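Local coordinates for Poly(A) RNA polymerase protein 2 (Saccharomyces cerevisiae, PDB 3NYB) that probably adds adenosine tails to RNA as the poly(A) polymerase subunit of the TRAMP RNA surveillance complex, at residues Cys81-Glu86 with Ile134-Glu139; Asn94-Leu99 with Arg119-Lys124. The protein carries 1 engineered substitution. All blocks are in the same frame, centred on the assembly; numbering follows the deposited sequence.

Contact 1 of 2, residues Cys81-Glu86 with Ile134-Glu139. Engineered in segment 134-139: Ala135 (natural residue Asp).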
loop_
_atom_site.group_PDB
_atom_site.type_symbol
_atom_site.label_atom_id
_atom_site.label_comp_id
_atom_site.label_asym_id
_atom_site.label_seq_id
_atom_site.Cartn_x
_atom_site.Cartn_y
_atom_site.Cartn_z
ATOM N N CYS A 81 -2.708 6.747 18.532
ATOM C CA CYS A 81 -3.108 6.270 19.850
ATOM C C CYS A 81 -4.574 6.543 20.138
ATOM O O CYS A 81 -5.105 7.575 19.732
ATOM C CB CYS A 81 -2.252 6.933 20.920
ATOM S SG CYS A 81 -0.511 6.918 20.500
ATOM N N VAL A 82 -5.216 5.607 20.841
ATOM C CA VAL A 82 -6.567 5.779 21.372
ATOM C C VAL A 82 -6.496 6.005 22.873
ATOM O O VAL A 82 -5.743 5.319 23.569
ATOM C CB VAL A 82 -7.410 4.505 21.219
ATOM C CG1 VAL A 82 -8.779 4.841 20.662
ATOM C CG2 VAL A 82 -6.702 3.482 20.359
ATOM N N VAL A 83 -7.301 6.931 23.381
ATOM C CA VAL A 83 -7.444 7.114 24.825
ATOM C C VAL A 83 -8.759 6.506 25.286
ATOM O O VAL A 83 -9.785 6.702 24.629
ATOM C CB VAL A 83 -7.422 8.586 25.200
ATOM C CG1 VAL A 83 -7.665 8.752 26.684
ATOM C CG2 VAL A 83 -6.099 9.176 24.824
ATOM N N THR A 84 -8.733 5.823 26.437
ATOM C CA THR A 84 -9.769 4.845 26.806
ATOM C C THR A 84 -10.806 5.142 27.900
ATOM O O THR A 84 -11.739 4.354 28.064
ATOM C CB THR A 84 -9.143 3.468 27.161
ATOM O OG1 THR A 84 -7.982 3.659 27.982
ATOM C CG2 THR A 84 -8.765 2.691 25.902
ATOM N N SER A 85 -10.683 6.215 28.668
ATOM C CA SER A 85 -11.790 6.499 29.593
ATOM C C SER A 85 -13.034 6.847 28.779
ATOM O O SER A 85 -12.915 7.272 27.632
ATOM C CB SER A 85 -11.449 7.628 30.566
ATOM O OG SER A 85 -10.943 7.112 31.781
ATOM N N GLU A 86 -14.220 6.660 29.347
ATOM C CA GLU A 86 -15.438 7.046 28.635
ATOM C C GLU A 86 -15.458 8.557 28.394
ATOM O O GLU A 86 -16.124 9.306 29.104
ATOM C CB GLU A 86 -16.709 6.570 29.357
ATOM C CG GLU A 86 -16.668 6.638 30.881
ATOM C CD GLU A 86 -17.879 5.974 31.532
ATOM O OE1 GLU A 86 -19.025 6.354 31.207
ATOM O OE2 GLU A 86 -17.683 5.072 32.373
ATOM N N ILE A 134 2.920 12.133 17.025
ATOM C CA ILE A 134 1.786 11.438 17.628
ATOM C C ILE A 134 0.448 11.975 17.139
ATOM O O ILE A 134 0.279 13.190 16.955
ATOM C CB ILE A 134 1.773 11.577 19.165
ATOM C CG1 ILE A 134 2.848 10.702 19.800
ATOM C CG2 ILE A 134 0.411 11.205 19.726
ATOM C CD1 ILE A 134 4.127 11.408 19.968
ATOM N N ALA A 135 -0.499 11.058 16.943
ATOM C CA ALA A 135 -1.892 11.421 16.716
ATOM C C ALA A 135 -2.814 10.698 17.700
ATOM O O ALA A 135 -2.856 9.470 17.732
ATOM C CB ALA A 135 -2.296 11.112 15.300
ATOM N N VAL A 136 -3.559 11.471 18.486
ATOM C CA VAL A 136 -4.418 10.921 19.527
ATOM C C VAL A 136 -5.894 11.119 19.244
ATOM O O VAL A 136 -6.303 12.184 18.795
ATOM C CB VAL A 136 -4.129 11.556 20.902
ATOM C CG1 VAL A 136 -5.195 11.142 21.886
ATOM C CG2 VAL A 136 -2.752 11.151 21.397
ATOM N N SER A 137 -6.688 10.090 19.535
ATOM C CA SER A 137 -8.130 10.145 19.391
ATOM C C SER A 137 -8.756 9.245 20.459
ATOM O O SER A 137 -8.063 8.411 21.037
ATOM C CB SER A 137 -8.512 9.632 18.012
ATOM O OG SER A 137 -8.238 8.246 17.924
ATOM N N PHE A 138 -10.058 9.400 20.711
ATOM C CA PHE A 138 -10.756 8.572 21.702
ATOM C C PHE A 138 -11.480 7.406 21.053
ATOM O O PHE A 138 -12.383 6.822 21.637
ATOM C CB PHE A 138 -11.748 9.399 22.528
ATOM C CG PHE A 138 -11.116 10.543 23.273
ATOM C CD1 PHE A 138 -10.489 10.334 24.492
ATOM C CD2 PHE A 138 -11.151 11.827 22.756
ATOM C CE1 PHE A 138 -9.901 11.381 25.170
ATOM C CE2 PHE A 138 -10.562 12.877 23.433
ATOM C CZ PHE A 138 -9.934 12.654 24.635
ATOM N N GLU A 139 -11.055 7.054 19.849
ATOM C CA GLU A 139 -11.713 6.013 19.069
ATOM C C GLU A 139 -10.774 5.558 17.953
ATOM O O GLU A 139 -10.227 6.386 17.231
ATOM C CB GLU A 139 -13.010 6.573 18.483
ATOM C CG GLU A 139 -13.898 5.569 17.774
ATOM C CD GLU A 139 -15.312 6.098 17.571
ATOM O OE1 GLU A 139 -16.104 6.078 18.540
ATOM O OE2 GLU A 139 -15.634 6.537 16.446
#

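Contact 2 of 2, residues Asn94-Leu99 with Arg119-Lys124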
loop_
_atom_site.group_PDB
_atom_site.type_symbol
_atom_site.label_atom_id
_atom_site.label_comp_id
_atom_site.label_asym_id
_atom_site.label_seq_id
_atom_site.Cartn_x
_atom_site.Cartn_y
_atom_site.Cartn_z
ATOM N N ASN A 94 -14.310 18.683 23.163
ATOM C CA ASN A 94 -14.051 19.396 24.414
ATOM C C ASN A 94 -12.869 18.796 25.187
ATOM O O ASN A 94 -12.050 19.526 25.737
ATOM C CB ASN A 94 -15.291 19.292 25.277
ATOM C CG ASN A 94 -16.498 20.020 24.671
ATOM O OD1 ASN A 94 -16.394 20.956 23.834
ATOM N ND2 ASN A 94 -17.659 19.609 25.123
ATOM N N ASN A 95 -12.761 17.463 25.179
ATOM C CA ASN A 95 -11.695 16.731 25.903
ATOM C C ASN A 95 -10.363 16.809 25.165
ATOM O O ASN A 95 -9.303 16.825 25.784
ATOM C CB ASN A 95 -12.096 15.261 26.151
ATOM C CG ASN A 95 -13.146 15.127 27.275
ATOM O OD1 ASN A 95 -13.294 16.031 28.116
ATOM N ND2 ASN A 95 -13.848 14.003 27.307
ATOM N N LEU A 96 -10.413 16.834 23.834
ATOM C CA LEU A 96 -9.193 17.034 23.067
ATOM C C LEU A 96 -8.617 18.439 23.326
ATOM O O LEU A 96 -7.403 18.590 23.490
ATOM C CB LEU A 96 -9.400 16.777 21.570
ATOM C CG LEU A 96 -9.624 15.337 21.075
ATOM C CD1 LEU A 96 -10.289 15.300 19.698
ATOM C CD2 LEU A 96 -8.337 14.527 21.043
ATOM N N TYR A 97 -9.473 19.461 23.366
ATOM C CA TYR A 97 -9.001 20.817 23.647
ATOM C C TYR A 97 -8.242 20.847 24.973
ATOM O O TYR A 97 -7.214 21.520 25.098
ATOM C CB TYR A 97 -10.156 21.825 23.669
ATOM C CG TYR A 97 -11.032 21.793 22.438
ATOM C CD1 TYR A 97 -12.420 21.883 22.542
ATOM C CD2 TYR A 97 -10.476 21.654 21.170
ATOM C CE1 TYR A 97 -13.228 21.850 21.422
ATOM C CE2 TYR A 97 -11.276 21.620 20.041
ATOM C CZ TYR A 97 -12.651 21.720 20.172
ATOM O OH TYR A 97 -13.448 21.682 19.048
ATOM N N SER A 98 -8.748 20.100 25.951
ATOM C CA SER A 98 -8.150 20.063 27.283
ATOM C C SER A 98 -6.814 19.333 27.282
ATOM O O SER A 98 -5.857 19.771 27.919
ATOM C CB SER A 98 -9.099 19.392 28.275
ATOM O OG SER A 98 -10.368 20.015 28.246
ATOM N N LEU A 99 -6.767 18.207 26.579
ATOM C CA LEU A 99 -5.537 17.444 26.411
ATOM C C LEU A 99 -4.490 18.302 25.699
ATOM O O LEU A 99 -3.321 18.332 26.098
ATOM C CB LEU A 99 -5.820 16.188 25.584
ATOM C CG LEU A 99 -4.651 15.254 25.284
ATOM C CD1 LEU A 99 -3.783 15.017 26.534
ATOM C CD2 LEU A 99 -5.163 13.932 24.718
ATOM N N ARG A 119 -14.884 11.590 10.470
ATOM C CA ARG A 119 -15.829 11.912 11.542
ATOM C C ARG A 119 -15.302 11.604 12.945
ATOM O O ARG A 119 -15.994 11.840 13.937
ATOM C CB ARG A 119 -17.172 11.208 11.328
ATOM C CG ARG A 119 -17.971 11.758 10.169
ATOM C CD ARG A 119 -19.362 11.159 10.115
ATOM N NE ARG A 119 -19.961 11.349 8.798
ATOM C CZ ARG A 119 -19.653 10.616 7.733
ATOM N NH1 ARG A 119 -18.754 9.644 7.836
ATOM N NH2 ARG A 119 -20.242 10.853 6.568
ATOM N N VAL A 120 -14.088 11.064 13.022
ATOM C CA VAL A 120 -13.412 10.887 14.302
ATOM C C VAL A 120 -12.383 11.997 14.472
ATOM O O VAL A 120 -11.447 12.101 13.679
ATOM C CB VAL A 120 -12.703 9.528 14.393
ATOM C CG1 VAL A 120 -11.991 9.392 15.733
ATOM C CG2 VAL A 120 -13.698 8.401 14.195
ATOM N N PRO A 121 -12.568 12.843 15.499
ATOM C CA PRO A 121 -11.706 14.007 15.728
ATOM C C PRO A 121 -10.375 13.575 16.316
ATOM O O PRO A 121 -10.348 12.727 17.206
ATOM C CB PRO A 121 -12.494 14.836 16.738
ATOM C CG PRO A 121 -13.362 13.865 17.445
ATOM C CD PRO A 121 -13.599 12.689 16.539
ATOM N N ILE A 122 -9.289 14.156 15.814
ATOM C CA ILE A 122 -7.944 13.720 16.165
ATOM C C ILE A 122 -7.022 14.890 16.486
ATOM O O ILE A 122 -7.168 15.980 15.942
ATOM C CB ILE A 122 -7.328 12.904 15.024
ATOM C CG1 ILE A 122 -8.091 11.598 14.846
ATOM C CG2 ILE A 122 -5.863 12.618 15.291
ATOM C CD1 ILE A 122 -7.702 10.868 13.581
ATOM N N ILE A 123 -6.070 14.650 17.376
ATOM C CA ILE A 123 -5.107 15.666 17.784
ATOM C C ILE A 123 -3.696 15.217 17.352
ATOM O O ILE A 123 -3.219 14.145 17.749
ATOM C CB ILE A 123 -5.197 15.885 19.315
ATOM C CG1 ILE A 123 -4.187 16.901 19.796
ATOM C CG2 ILE A 123 -4.952 14.587 20.076
ATOM C CD1 ILE A 123 -3.843 16.699 21.252
ATOM N N LYS A 124 -3.048 16.011 16.506
ATOM C CA LYS A 124 -1.704 15.678 16.025
ATOM C C LYS A 124 -0.681 16.597 16.666
ATOM O O LYS A 124 -0.941 17.780 16.836
ATOM C CB LYS A 124 -1.608 15.842 14.510
ATOM C CG LYS A 124 -2.591 15.010 13.725
ATOM C CD LYS A 124 -2.665 15.499 12.285
ATOM C CE LYS A 124 -1.328 15.347 11.567
ATOM N NZ LYS A 124 -1.408 15.752 10.132
#

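Contact 1 of 2, residues Cys81-Glu86 with Ile134-Glu139
Cys81 meets strand 132-137 through both of its backbone polar groups. Its N donates to Ala135 O at 2.8 Å, and Cys81 O accepts from Ser137 N at 3.0 Å. Thus Cys81 bonds to the residues before and after Val136, the bridge pattern of parallel strands. One step further on, Val83 N reaches Ser137 O at 2.9 Å, and the same oxygen takes a CA-H contact from Val82 CA at 3.0 Å. Ala135, an engineered replacement of the natural aspartate, thus takes part through its backbone. The outward-facing backbone groups are paired on the next strands, Val82 with His63 and Val136 with Ile123.

The hydroxyl of Ser137 turns back to its own segment. With chi1 at 68°, OG sits between the backbone N and the carbonyl carbon and donates to Glu139 O at 2.8 Å, from above the carbonyl plane, which ties the end of the strand to the turn after it. On this face of the sheet, Val82 CG1 lies against the backbone of Glu139, 3.3 Å from its N.

Apolar groups cover the other face. Val83 CG2 touches Val136 CG1 at 3.6 Å, while Val83 CB approaches the Phe138 ring obliquely, 3.6 Å from CD1, the two side chains running side by side. Helix 92-105 covers Val136 and Phe138. Parallel pairing of this kind, two strands inside a mixed five-stranded sheet with a helix over one face, belongs to the nucleotidyltransferase palm domain of poly(A) polymerases.

Contact 2 of 2, residues Asn94-Leu99 with Arg119-Lys124
Asn94 O accepts two donors from Ser98, in the helical turn whose Leu96 rests on Pro121 and Ile123. Ser98 OG donates to Asn94 O at 3.1 Å, tilted 22° from the carbonyl plane, and the backbone N of Ser98 adds a weak bond of 3.4 Å to the same oxygen. The OG bond turns the serine hydroxyl back onto its own helix, beside the weak main-chain bond. No hydrogen bond crosses to the strand, so the contact itself is held by apolar packing.

Leu96 does most of this work, with its two methyls going to different residues. CD1 lies against Pro121, 3.7 Å from its CB and close to its carbonyl oxygen, and the two side chains cross at about a right angle. CD2 meets Ile123 CG2 at 3.5 Å, the leucine and isoleucine sliding past each other in opposite directions. Ile123 has CG1 anti to the backbone N (chi1 178°), which carries CD1 along to Leu99, 4.4 Å from its CG, while CG2 remains for Leu96. An alanine in place of Leu96 would take away both methyls and would probably open a gap between the helix and the strand, with Pro121 and Ile123 losing their main cover from this segment.

The helix and strand segments run almost parallel, 8° apart, with their axes 9.2 Å from each other at closest approach. Leu103, one turn beyond Leu99 on helix 92-105, also packs on Ile123, and Ile123 in turn pairs through its backbone with Val136 of strand 132-137, while Ile122 pairs with Val115 of strand 113-116.

From the N terminus, after helices 17-31 and 36-54 and strand 62-65, the chain passes through strand 79-83, then helix 92-105, strand 113-116 and the hairpin of strands 121-127 and 132-137. Contact 2 closes the shorter loop, from helix 92-105 to strand 121-127, and lies nested inside the longer loop that contact 1 closes between strands 79-83 and 132-137. Contact 1 joins strands within the sheet, whereas contact 2 lays a helix on it; that helix belongs to the beta-alpha-beta crossover from strand 79-83 to strand 113-116. The two contacts, with centres about 9 Å apart, meet where the Phe138 ring packs on Leu96, and strands 121-127 and 132-137 are sheet neighbours.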